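Local coordinates for HTH marR-type domain-containing protein (Streptococcus agalactiae serotype III, PDB 7DVV), which binds DNA through a MarR-type winged helix-turn-helix domain, binds heme b, and probably regulates transcription, at residues 32-37 and 67-72; 38-43 and 101-106; 77-82 and 91-96. All blocks are in the same frame, centred on the assembly; numbering follows the deposited sequence.

Interaction 1 of 3, residues 32-37 and 67-72; sequences AGPQGH and SNLVKR. With nucleotides of chain D; nucleotides of chain C.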
loop_
_atom_site.group_PDB
_atom_site.type_symbol
_atom_site.label_atom_id
_atom_site.label_comp_id
_atom_site.label_asym_id
_atom_site.label_seq_id
_atom_site.Cartn_x
_atom_site.Cartn_y
_atom_site.Cartn_z
ATOM N N ALA B 32 12.646 2.650 5.846
ATOM C CA ALA B 32 11.892 3.016 4.646
ATOM C C ALA B 32 10.443 2.657 4.923
ATOM O O ALA B 32 10.087 1.500 4.776
ATOM C CB ALA B 32 12.421 2.265 3.454
ATOM N N GLY B 33 9.647 3.593 5.425
ATOM C CA GLY B 33 8.375 3.231 6.034
ATOM C C GLY B 33 8.037 4.021 7.300
ATOM O O GLY B 33 8.658 5.031 7.649
ATOM N N PRO B 34 7.027 3.588 8.083
ATOM C CA PRO B 34 6.623 4.363 9.254
ATOM C C PRO B 34 7.755 4.461 10.265
ATOM O O PRO B 34 7.778 5.438 10.999
ATOM C CB PRO B 34 5.440 3.573 9.847
ATOM C CG PRO B 34 5.625 2.150 9.304
ATOM C CD PRO B 34 6.283 2.315 7.944
ATOM N N GLN B 35 8.630 3.449 10.375
ATOM C CA GLN B 35 9.669 3.557 11.404
ATOM C C GLN B 35 10.524 4.798 11.127
ATOM O O GLN B 35 10.744 5.637 11.991
ATOM C CB GLN B 35 10.517 2.298 11.594
ATOM C CG GLN B 35 9.669 1.074 11.867
ATOM C CD GLN B 35 10.481 -0.137 12.254
ATOM O OE1 GLN B 35 11.466 -0.028 12.967
ATOM N NE2 GLN B 35 10.080 -1.319 11.785
ATOM N N GLY B 36 10.958 4.962 9.888
ATOM C CA GLY B 36 11.737 6.127 9.504
ATOM C C GLY B 36 10.985 7.431 9.726
ATOM O O GLY B 36 11.600 8.420 10.062
ATOM N N HIS B 37 9.664 7.428 9.565
ATOM C CA HIS B 37 8.906 8.665 9.635
ATOM C C HIS B 37 8.789 9.100 11.091
ATOM O O HIS B 37 8.808 10.291 11.384
ATOM C CB HIS B 37 7.559 8.516 8.909
ATOM C CG HIS B 37 6.657 9.719 8.842
ATOM N ND1 HIS B 37 5.264 9.611 8.732
ATOM C CD2 HIS B 37 6.908 11.055 8.825
ATOM C CE1 HIS B 37 4.715 10.814 8.671
ATOM N NE2 HIS B 37 5.702 11.715 8.723
ATOM N N SER B 67 0.508 0.744 18.289
ATOM C CA SER B 67 1.096 -0.066 19.345
ATOM C C SER B 67 2.117 -1.053 18.744
ATOM O O SER B 67 3.258 -1.147 19.152
ATOM C CB SER B 67 -0.042 -0.693 20.192
ATOM O OG SER B 67 0.465 -1.757 20.989
ATOM N N ASN B 68 1.753 -1.773 17.715
ATOM C CA ASN B 68 2.702 -2.747 17.202
ATOM C C ASN B 68 3.941 -2.083 16.556
ATOM O O ASN B 68 5.033 -2.717 16.446
ATOM C CB ASN B 68 1.998 -3.730 16.225
ATOM C CG ASN B 68 1.120 -4.721 16.972
ATOM O OD1 ASN B 68 1.506 -5.279 17.997
ATOM N ND2 ASN B 68 -0.121 -4.879 16.558
ATOM N N LEU B 69 3.765 -0.851 16.053
ATOM C CA LEU B 69 4.849 -0.182 15.349
ATOM C C LEU B 69 5.911 0.238 16.399
ATOM O O LEU B 69 7.084 -0.136 16.252
ATOM C CB LEU B 69 4.298 1.034 14.586
ATOM C CG LEU B 69 5.376 2.065 14.245
ATOM C CD1 LEU B 69 6.343 1.460 13.257
ATOM C CD2 LEU B 69 4.780 3.365 13.715
ATOM N N VAL B 70 5.474 0.913 17.503
ATOM C CA VAL B 70 6.430 1.244 18.536
ATOM C C VAL B 70 7.134 -0.021 19.035
ATOM O O VAL B 70 8.321 0.087 19.396
ATOM C CB VAL B 70 5.926 2.159 19.676
ATOM C CG1 VAL B 70 5.107 3.333 19.153
ATOM C CG2 VAL B 70 5.125 1.396 20.716
ATOM N N LYS B 71 6.449 -1.185 19.051
ATOM C CA LYS B 71 7.128 -2.357 19.598
ATOM C C LYS B 71 8.294 -2.710 18.688
ATOM O O LYS B 71 9.372 -3.027 19.197
ATOM C CB LYS B 71 6.247 -3.566 19.950
ATOM C CG LYS B 71 5.503 -3.435 21.284
ATOM C CD LYS B 71 4.514 -4.595 21.566
ATOM C CE LYS B 71 3.154 -4.228 22.180
ATOM N NZ LYS B 71 1.933 -4.754 21.456
ATOM N N ARG B 72 8.086 -2.560 17.370
ATOM C CA ARG B 72 9.066 -2.988 16.392
ATOM C C ARG B 72 10.289 -2.079 16.485
ATOM O O ARG B 72 11.423 -2.510 16.244
ATOM C CB ARG B 72 8.511 -2.934 14.964
ATOM C CG ARG B 72 7.690 -4.160 14.543
ATOM C CD ARG B 72 7.523 -4.360 13.031
ATOM N NE ARG B 72 7.077 -3.156 12.305
ATOM C CZ ARG B 72 5.839 -2.691 12.397
ATOM N NH1 ARG B 72 5.475 -1.610 11.709
ATOM N NH2 ARG B 72 4.964 -3.388 13.115
ATOM P P DT D 15 7.699 -1.733 8.754
ATOM O OP1 DT D 15 8.278 -0.796 7.833
ATOM O OP2 DT D 15 7.805 -1.676 10.233
ATOM O "O5'" DT D 15 6.141 -1.621 8.437
ATOM C "C5'" DT D 15 5.689 -1.515 7.086
ATOM C "C4'" DT D 15 4.194 -1.717 7.038
ATOM O "O4'" DT D 15 3.820 -3.045 7.470
ATOM C "C3'" DT D 15 3.416 -0.767 7.953
ATOM O "O3'" DT D 15 2.959 0.289 7.111
ATOM C "C2'" DT D 15 2.374 -1.639 8.643
ATOM C "C1'" DT D 15 2.508 -2.939 7.887
ATOM N N1 DT D 15 2.139 -4.190 8.542
ATOM C C2 DT D 15 1.138 -4.902 7.905
ATOM O O2 DT D 15 0.656 -4.553 6.843
ATOM N N3 DT D 15 0.759 -6.058 8.529
ATOM C C4 DT D 15 1.258 -6.560 9.710
ATOM O O4 DT D 15 0.810 -7.619 10.161
ATOM C C5 DT D 15 2.322 -5.758 10.326
ATOM C C7 DT D 15 2.887 -6.193 11.641
ATOM C C6 DT D 15 2.686 -4.620 9.723
ATOM P P DG D 14 9.404 -7.325 11.887
ATOM O OP1 DG D 14 10.568 -6.329 12.146
ATOM O OP2 DG D 14 8.473 -7.578 13.015
ATOM O "O5'" DG D 14 8.726 -6.675 10.599
ATOM C "C5'" DG D 14 9.440 -6.440 9.382
ATOM C "C4'" DG D 14 8.668 -5.447 8.541
ATOM O "O4'" DG D 14 7.568 -6.182 7.934
ATOM C "C3'" DG D 14 8.012 -4.255 9.233
ATOM O "O3'" DG D 14 8.079 -3.197 8.279
ATOM C "C2'" DG D 14 6.539 -4.648 9.377
ATOM C "C1'" DG D 14 6.308 -5.667 8.263
ATOM N N9 DG D 14 5.426 -6.813 8.513
ATOM C C8 DG D 14 5.519 -7.755 9.515
ATOM N N7 DG D 14 4.529 -8.613 9.506
ATOM C C5 DG D 14 3.792 -8.268 8.380
ATOM C C6 DG D 14 2.642 -8.902 7.787
ATOM O O6 DG D 14 2.037 -9.911 8.166
ATOM N N1 DG D 14 2.233 -8.242 6.638
ATOM C C2 DG D 14 2.805 -7.093 6.149
ATOM N N2 DG D 14 2.195 -6.541 5.102
ATOM N N3 DG D 14 3.899 -6.523 6.652
ATOM C C4 DG D 14 4.336 -7.164 7.755
ATOM P P DT C 9 1.113 -0.584 24.719
ATOM O OP1 DT C 9 2.217 -1.219 25.448
ATOM O OP2 DT C 9 1.209 -0.119 23.308
ATOM O "O5'" DT C 9 0.120 -1.810 24.896
ATOM C "C5'" DT C 9 -0.033 -2.417 26.190
ATOM C "C4'" DT C 9 -0.872 -3.662 26.046
ATOM O "O4'" DT C 9 -2.172 -3.232 25.588
ATOM C "C3'" DT C 9 -0.365 -4.694 25.022
ATOM O "O3'" DT C 9 -0.513 -5.933 25.692
ATOM C "C2'" DT C 9 -1.399 -4.681 23.906
ATOM C "C1'" DT C 9 -2.647 -4.131 24.590
ATOM N N1 DT C 9 -3.597 -3.387 23.741
ATOM C C2 DT C 9 -4.896 -3.849 23.614
ATOM O O2 DT C 9 -5.285 -4.895 24.120
ATOM N N3 DT C 9 -5.702 -3.075 22.811
ATOM C C4 DT C 9 -5.359 -1.894 22.177
ATOM O O4 DT C 9 -6.192 -1.290 21.495
ATOM C C5 DT C 9 -3.989 -1.466 22.370
ATOM C C7 DT C 9 -3.519 -0.221 21.686
ATOM C C6 DT C 9 -3.186 -2.231 23.117
#
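The Gln35 and Arg72 side chains cross at about a right angle, with their amide and guanidinium planes 64° apart, and both reach one phosphate oxygen. OP2 of DT15 of chain D takes a nearly straight bond from Gln35 NE2 (2.8 Å, 173°) and lies in the guanidinium plane, at its edge, where Arg72 NE (2.6 Å) and NH1 (2.8 Å) both donate to it. Three N-H groups thus grip a single anionic oxygen. The bend of Arg72 at chi3 (-49°) turns the NE/NH1 edge of the group to the phosphate, while C2' of DG14 of chain D lies over one guanidinium face, 3.3 Å from Arg72 NE. Gln35 extends straight beyond CG, and its OE1 accepts a bond from Asn76, which fixes which end of the amide faces the phosphate. Helix 63-76 is the recognition helix of the winged helix-turn-helix, and here it shares a DNA strand with the first turn of helix 34-44. Pro34 suits that first turn, where its missing N-H costs nothing, just after the N-cap Gly33. Beneath the polar ends, Leu69 supplies the apolar filling: the Leu69 and Gln35 side chains run past each other in opposite directions, Leu69 CD1 3.6 Å from Gln35 CG, and Leu69 CD2 meets Pro34 CB (3.9 Å). On the other strand, Ser67 OG donates to OP2 of DT9 of chain C.

Interaction 2 of 3, residues 38-43 and 101-106; sequences LVMHLY and QKATQF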
loop_
_atom_site.group_PDB
_atom_site.type_symbol
_atom_site.label_atom_id
_atom_site.label_comp_id
_atom_site.label_asym_id
_atom_site.label_seq_id
_atom_site.Cartn_x
_atom_site.Cartn_y
_atom_site.Cartn_z
ATOM N N LEU B 38 8.661 8.136 12.001
ATOM C CA LEU B 38 8.566 8.469 13.413
ATOM C C LEU B 38 9.928 8.908 13.945
ATOM O O LEU B 38 9.992 9.764 14.821
ATOM C CB LEU B 38 8.066 7.261 14.203
ATOM C CG LEU B 38 7.380 7.638 15.512
ATOM C CD1 LEU B 38 6.328 8.716 15.271
ATOM C CD2 LEU B 38 6.767 6.418 16.203
ATOM N N VAL B 39 11.019 8.295 13.446
ATOM C CA VAL B 39 12.349 8.646 13.910
ATOM C C VAL B 39 12.603 10.106 13.536
ATOM O O VAL B 39 12.924 10.913 14.397
ATOM C CB VAL B 39 13.437 7.722 13.359
ATOM C CG1 VAL B 39 14.756 8.415 13.528
ATOM C CG2 VAL B 39 13.476 6.394 14.080
ATOM N N MET B 40 12.364 10.456 12.270
ATOM C CA MET B 40 12.371 11.838 11.821
ATOM C C MET B 40 11.519 12.752 12.692
ATOM O O MET B 40 11.908 13.858 12.981
ATOM C CB MET B 40 11.874 11.968 10.383
ATOM C CG MET B 40 12.832 11.405 9.379
ATOM S SD MET B 40 14.541 11.536 9.922
ATOM C CE MET B 40 14.930 13.202 9.383
ATOM N N HIS B 41 10.330 12.349 13.079
ATOM C CA HIS B 41 9.521 13.303 13.809
ATOM C C HIS B 41 10.112 13.615 15.188
ATOM O O HIS B 41 10.024 14.768 15.631
ATOM C CB HIS B 41 8.125 12.761 13.974
ATOM C CG HIS B 41 7.169 13.839 14.306
ATOM N ND1 HIS B 41 6.829 14.119 15.632
ATOM C CD2 HIS B 41 6.464 14.679 13.500
ATOM C CE1 HIS B 41 5.934 15.093 15.639
ATOM N NE2 HIS B 41 5.694 15.457 14.336
ATOM N N LEU B 42 10.689 12.590 15.858
ATOM C CA LEU B 42 11.251 12.697 17.199
ATOM C C LEU B 42 12.505 13.579 17.178
ATOM O O LEU B 42 12.707 14.404 18.061
ATOM C CB LEU B 42 11.575 11.296 17.729
ATOM C CG LEU B 42 10.372 10.453 18.149
ATOM C CD1 LEU B 42 10.781 9.014 18.428
ATOM C CD2 LEU B 42 9.711 11.019 19.392
ATOM N N TYR B 43 13.348 13.379 16.159
ATOM C CA TYR B 43 14.472 14.227 15.825
ATOM C C TYR B 43 14.037 15.689 15.747
ATOM O O TYR B 43 14.354 16.468 16.644
ATOM C CB TYR B 43 15.069 13.756 14.503
ATOM C CG TYR B 43 16.532 14.068 14.362
ATOM C CD1 TYR B 43 17.441 13.421 15.178
ATOM C CD2 TYR B 43 17.008 14.989 13.429
ATOM C CE1 TYR B 43 18.793 13.682 15.081
ATOM C CE2 TYR B 43 18.362 15.274 13.327
ATOM C CZ TYR B 43 19.248 14.609 14.159
ATOM O OH TYR B 43 20.588 14.831 14.122
ATOM N N GLN B 101 21.560 8.663 15.529
ATOM C CA GLN B 101 22.513 8.451 14.451
ATOM C C GLN B 101 21.753 8.130 13.158
ATOM O O GLN B 101 22.018 8.714 12.114
ATOM C CB GLN B 101 23.554 7.451 14.940
ATOM C CG GLN B 101 24.089 6.488 13.899
ATOM C CD GLN B 101 24.879 5.392 14.585
ATOM O OE1 GLN B 101 25.191 5.478 15.779
ATOM N NE2 GLN B 101 25.190 4.339 13.834
ATOM N N LYS B 102 20.715 7.287 13.257
ATOM C CA LYS B 102 19.967 6.846 12.088
ATOM C C LYS B 102 19.129 7.981 11.497
ATOM O O LYS B 102 19.007 8.076 10.276
ATOM C CB LYS B 102 19.111 5.627 12.441
ATOM C CG LYS B 102 19.915 4.354 12.631
ATOM C CD LYS B 102 20.454 3.754 11.344
ATOM C CE LYS B 102 21.111 2.411 11.623
ATOM N NZ LYS B 102 22.093 2.033 10.580
ATOM N N ALA B 103 18.545 8.830 12.352
ATOM C CA ALA B 103 17.772 9.954 11.854
ATOM C C ALA B 103 18.590 10.766 10.860
ATOM O O ALA B 103 18.038 11.209 9.854
ATOM C CB ALA B 103 17.259 10.824 12.972
ATOM N N THR B 104 19.897 10.905 11.153
ATOM C CA THR B 104 20.881 11.598 10.329
ATOM C C THR B 104 21.171 10.849 9.018
ATOM O O THR B 104 21.068 11.465 7.951
ATOM C CB THR B 104 22.144 11.938 11.143
ATOM O OG1 THR B 104 21.740 12.757 12.235
ATOM C CG2 THR B 104 23.210 12.660 10.352
ATOM N N GLN B 105 21.570 9.559 9.087
ATOM C CA GLN B 105 21.894 8.815 7.878
ATOM C C GLN B 105 20.658 8.829 6.971
ATOM O O GLN B 105 20.800 8.884 5.747
ATOM C CB GLN B 105 22.293 7.366 8.147
ATOM C CG GLN B 105 23.149 7.136 9.382
ATOM C CD GLN B 105 23.762 5.750 9.416
ATOM O OE1 GLN B 105 24.059 5.172 8.365
ATOM N NE2 GLN B 105 23.959 5.201 10.617
ATOM N N PHE B 106 19.457 8.867 7.589
ATOM C CA PHE B 106 18.182 8.691 6.915
ATOM C C PHE B 106 17.751 9.944 6.173
ATOM O O PHE B 106 17.156 9.835 5.109
ATOM C CB PHE B 106 17.078 8.238 7.873
ATOM C CG PHE B 106 15.765 7.950 7.190
ATOM C CD1 PHE B 106 15.617 6.846 6.346
ATOM C CD2 PHE B 106 14.676 8.797 7.351
ATOM C CE1 PHE B 106 14.417 6.595 5.689
ATOM C CE2 PHE B 106 13.454 8.505 6.736
ATOM C CZ PHE B 106 13.326 7.423 5.890
#
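The methyl of Ala103 is pressed onto one face of the Tyr43 ring, a CH-pi contact in which Ala103 CB stands 3.8 Å from the ring centroid, 27° off the normal, and closest to Tyr43 CD1 (3.4 Å). A chi1 of -153°, with CG anti to the backbone N, sends the tyrosine ring out across the neighbouring helix, over the methyl of Ala103, so that Tyr43 OH lies 3.0 Å from Thr104 OG1. Thr104 OG1 makes a weak hydrogen bond to the backbone O of Lys100, one turn earlier. Tyrosine suits this margin of the contact, with an apolar ring for the buried methyl and a polar end toward the more exposed threonine.

Ala103 is also met by Val39, whose CG1 comes within 3.5 Å of Ala103 CB, so one small side chain is held between a beta-branched residue and an aromatic face. Alanine suits the place because its methyl is all that stands between helix 101-106 and the Val39 and Tyr43 side chains. Met40 closes the other flank. Its chain is bent at chi2 and chi3, which brings SD to the edge of the Phe106 ring, 3.8 Å from Phe106 CD2, as a Met-aromatic contact; Met40 SD also lies 3.5 Å from the backbone O of Ala103. Phe106 in turn packs on Leu31 and Phe109.

The axes of segments 38-43 and 101-106 approach to 9.3 Å and cross at -109°, so the contact is confined to about one turn on each side. It ties helix 34-44 of the DNA-binding domain to helix 97-117, which leads from the wing toward the heme ligand His114, an arrangement characteristic of the MarR winged-helix fold.

Interaction 3 of 3, residues 77-82 and 91-96; sequences GFIAIV and KYLYLT. With nucleotides of chain C.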
loop_
_atom_site.group_PDB
_atom_site.type_symbol
_atom_site.label_atom_id
_atom_site.label_comp_id
_atom_site.label_asym_id
_atom_site.label_seq_id
_atom_site.Cartn_x
_atom_site.Cartn_y
_atom_site.Cartn_z
ATOM N N GLY B 77 15.991 -0.977 18.247
ATOM C CA GLY B 77 16.954 -0.161 18.960
ATOM C C GLY B 77 16.790 1.332 18.701
ATOM O O GLY B 77 17.602 2.115 19.174
ATOM N N PHE B 78 15.749 1.725 17.965
ATOM C CA PHE B 78 15.573 3.127 17.611
ATOM C C PHE B 78 14.953 3.958 18.746
ATOM O O PHE B 78 15.011 5.219 18.739
ATOM C CB PHE B 78 14.742 3.274 16.336
ATOM C CG PHE B 78 15.201 2.468 15.146
ATOM C CD1 PHE B 78 16.543 2.268 14.879
ATOM C CD2 PHE B 78 14.265 1.940 14.245
ATOM C CE1 PHE B 78 16.941 1.552 13.763
ATOM C CE2 PHE B 78 14.657 1.223 13.119
ATOM C CZ PHE B 78 16.000 1.061 12.868
ATOM N N ILE B 79 14.343 3.292 19.724
ATOM C CA ILE B 79 13.582 4.075 20.687
ATOM C C ILE B 79 13.545 3.324 22.006
ATOM O O ILE B 79 13.818 2.115 22.059
ATOM C CB ILE B 79 12.152 4.454 20.246
ATOM C CG1 ILE B 79 11.223 3.246 20.105
ATOM C CG2 ILE B 79 12.085 5.358 19.015
ATOM C CD1 ILE B 79 9.792 3.711 20.118
ATOM N N ALA B 80 13.252 4.098 23.056
ATOM C CA ALA B 80 13.007 3.597 24.394
ATOM C C ALA B 80 11.615 4.102 24.770
ATOM O O ALA B 80 11.265 5.260 24.413
ATOM C CB ALA B 80 14.074 4.154 25.326
ATOM N N ILE B 81 10.838 3.229 25.439
ATOM C CA ILE B 81 9.444 3.529 25.782
ATOM C C ILE B 81 9.469 3.622 27.284
ATOM O O ILE B 81 9.992 2.693 27.900
ATOM C CB ILE B 81 8.471 2.401 25.331
ATOM C CG1 ILE B 81 8.422 2.208 23.810
ATOM C CG2 ILE B 81 7.076 2.562 25.891
ATOM C CD1 ILE B 81 8.337 0.737 23.379
ATOM N N VAL B 82 8.911 4.720 27.825
ATOM C CA VAL B 82 8.929 5.035 29.253
ATOM C C VAL B 82 7.565 5.531 29.743
ATOM O O VAL B 82 7.068 6.589 29.306
ATOM C CB VAL B 82 9.994 6.104 29.493
ATOM C CG1 VAL B 82 9.889 6.709 30.899
ATOM C CG2 VAL B 82 11.336 5.485 29.194
ATOM N N LYS B 91 2.513 6.399 27.784
ATOM C CA LYS B 91 3.887 5.934 27.676
ATOM C C LYS B 91 4.624 6.846 26.721
ATOM O O LYS B 91 4.119 7.104 25.637
ATOM C CB LYS B 91 3.952 4.541 27.056
ATOM C CG LYS B 91 3.266 3.523 27.928
ATOM C CD LYS B 91 3.669 2.131 27.554
ATOM C CE LYS B 91 2.734 1.223 28.312
ATOM N NZ LYS B 91 2.991 -0.194 28.021
ATOM N N TYR B 92 5.805 7.330 27.119
ATOM C CA TYR B 92 6.491 8.295 26.281
ATOM C C TYR B 92 7.517 7.598 25.391
ATOM O O TYR B 92 8.038 6.516 25.731
ATOM C CB TYR B 92 7.086 9.398 27.145
ATOM C CG TYR B 92 6.077 10.336 27.735
ATOM C CD1 TYR B 92 5.209 11.081 26.939
ATOM C CD2 TYR B 92 6.024 10.496 29.111
ATOM C CE1 TYR B 92 4.310 11.962 27.530
ATOM C CE2 TYR B 92 5.125 11.359 29.707
ATOM C CZ TYR B 92 4.253 12.084 28.914
ATOM O OH TYR B 92 3.333 12.889 29.530
ATOM N N LEU B 93 7.761 8.197 24.217
ATOM C CA LEU B 93 8.736 7.661 23.283
ATOM C C LEU B 93 9.953 8.587 23.282
ATOM O O LEU B 93 9.798 9.804 23.366
ATOM C CB LEU B 93 8.147 7.564 21.870
ATOM C CG LEU B 93 6.884 6.726 21.648
ATOM C CD1 LEU B 93 6.591 6.696 20.173
ATOM C CD2 LEU B 93 6.964 5.316 22.253
ATOM N N TYR B 94 11.148 7.988 23.178
ATOM C CA TYR B 94 12.402 8.704 23.217
ATOM C C TYR B 94 13.327 8.020 22.216
ATOM O O TYR B 94 13.490 6.790 22.269
ATOM C CB TYR B 94 12.932 8.686 24.660
ATOM C CG TYR B 94 12.090 9.407 25.703
ATOM C CD1 TYR B 94 12.020 10.808 25.740
ATOM C CD2 TYR B 94 11.351 8.692 26.650
ATOM C CE1 TYR B 94 11.270 11.487 26.689
ATOM C CE2 TYR B 94 10.582 9.362 27.598
ATOM C CZ TYR B 94 10.536 10.761 27.629
ATOM O OH TYR B 94 9.777 11.420 28.585
ATOM N N LEU B 95 13.876 8.817 21.285
ATOM C CA LEU B 95 14.913 8.392 20.360
ATOM C C LEU B 95 16.094 7.906 21.169
ATOM O O LEU B 95 16.483 8.576 22.112
ATOM C CB LEU B 95 15.392 9.575 19.519
ATOM C CG LEU B 95 14.859 9.581 18.096
ATOM C CD1 LEU B 95 15.748 10.490 17.264
ATOM C CD2 LEU B 95 14.841 8.164 17.528
ATOM N N THR B 96 16.669 6.765 20.802
ATOM C CA THR B 96 17.908 6.349 21.415
ATOM C C THR B 96 19.081 6.945 20.640
ATOM O O THR B 96 18.887 7.684 19.656
ATOM C CB THR B 96 18.108 4.835 21.331
ATOM O OG1 THR B 96 18.129 4.429 19.952
ATOM C CG2 THR B 96 17.118 4.047 22.146
ATOM P P DG C 8 -0.365 6.130 24.957
ATOM O OP1 DG C 8 0.925 6.779 25.343
ATOM O OP2 DG C 8 -0.876 6.435 23.605
ATOM O "O5'" DG C 8 -0.153 4.579 25.252
ATOM C "C5'" DG C 8 -1.182 3.884 25.863
ATOM C "C4'" DG C 8 -0.815 2.461 26.191
ATOM O "O4'" DG C 8 -2.104 1.859 26.500
ATOM C "C3'" DG C 8 -0.225 1.625 25.047
ATOM O "O3'" DG C 8 0.481 0.522 25.614
ATOM C "C2'" DG C 8 -1.450 1.035 24.369
ATOM C "C1'" DG C 8 -2.485 0.930 25.499
ATOM N N9 DG C 8 -3.830 1.262 25.037
ATOM C C8 DG C 8 -4.182 2.293 24.197
ATOM N N7 DG C 8 -5.433 2.245 23.829
ATOM C C5 DG C 8 -5.919 1.085 24.417
ATOM C C6 DG C 8 -7.206 0.512 24.380
ATOM O O6 DG C 8 -8.215 0.926 23.804
ATOM N N1 DG C 8 -7.265 -0.662 25.116
ATOM C C2 DG C 8 -6.215 -1.224 25.783
ATOM N N2 DG C 8 -6.468 -2.373 26.424
ATOM N N3 DG C 8 -5.013 -0.687 25.850
ATOM C C4 DG C 8 -4.933 0.449 25.134
ATOM P P DT C 9 1.113 -0.584 24.719
ATOM O OP1 DT C 9 2.217 -1.219 25.448
ATOM O OP2 DT C 9 1.209 -0.119 23.308
ATOM O "O5'" DT C 9 0.120 -1.810 24.896
ATOM C "C5'" DT C 9 -0.033 -2.417 26.190
ATOM C "C4'" DT C 9 -0.872 -3.662 26.046
ATOM O "O4'" DT C 9 -2.172 -3.232 25.588
ATOM C "C3'" DT C 9 -0.365 -4.694 25.022
ATOM O "O3'" DT C 9 -0.513 -5.933 25.692
ATOM C "C2'" DT C 9 -1.399 -4.681 23.906
ATOM C "C1'" DT C 9 -2.647 -4.131 24.590
ATOM N N1 DT C 9 -3.597 -3.387 23.741
ATOM C C2 DT C 9 -4.896 -3.849 23.614
ATOM O O2 DT C 9 -5.285 -4.895 24.120
ATOM N N3 DT C 9 -5.702 -3.075 22.811
ATOM C C4 DT C 9 -5.359 -1.894 22.177
ATOM O O4 DT C 9 -6.192 -1.290 21.495
ATOM C C5 DT C 9 -3.989 -1.466 22.370
ATOM C C7 DT C 9 -3.519 -0.221 21.686
ATOM C C6 DT C 9 -3.186 -2.231 23.117
#
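Val82 and Tyr92 face each other as a hydrogen-bonded antiparallel pair, Tyr92 N donating to Val82 O at 2.6 Å and Val82 N to Tyr92 O at 2.9 Å. Ala80 and Tyr94 form the next such pair, with Ala80 N to Tyr94 O at 2.8 Å. Beyond the strands, Thr96 N continues the pattern to Phe78 O (3.1 Å). Thr96 OG1 donates to Gly77 O over a distance so short that its exact length is doubtful, and it also caps Gly99 N at the start of helix 97-117. Gly77 has the positive phi of a Schellman motif ending helix 63-76, a conformation that glycine adopts readily.

Lys91 carries the polar contacts to DNA. Its backbone N points almost straight (178°) at OP1 of DG8 of chain C. The side chain, extended beyond CG, carries Lys91 NZ to a hydrogen bond with OP1 of DT9 of chain C. The aliphatic part of this long side chain rests on Ile81, Lys91 CD lying 3.8 Å from Ile81 CG2.

Leu93 lies beside Ile81 and points the same way, its CD2 touching both Ile81 CG1 and Ile79 CD1, on the face turned to helix 63-76. Ile79, Ile81 and Leu93 suit this side because they are apolar and branched, and so can fill the space against the helix. On the opposite face Val82 crosses Tyr94 at about a right angle, Val82 CB at the ring edge, 3.8 Å from Tyr94 CE2; the exposed tyrosine thus keeps its ring against an apolar neighbour. This twisted two-stranded hairpin is the wing of the winged helix-turn-helix, here reaching the phosphate backbone of DNA.

All three contacts belong to one winged-helix unit, and helix 34-44 serves interactions 1 and 2 with successive turns: its start joins the recognition helix, its later part helix 97-117. Interaction 2 is mostly buried and almost wholly apolar, and lies about 10 Å (nearest atoms) from the nucleic acid. Interaction 1, also buried once DNA is counted, sets charge and amide groups round a phosphate. Interaction 3, only partly buried, relies on backbone hydrogen bonds and touches DNA through a lysine. The sheet packs against both other contacts: Leu93 meets Val70 and Leu38, while Leu95 lies on Leu42, so the hairpin shares one hydrophobic core with the helices.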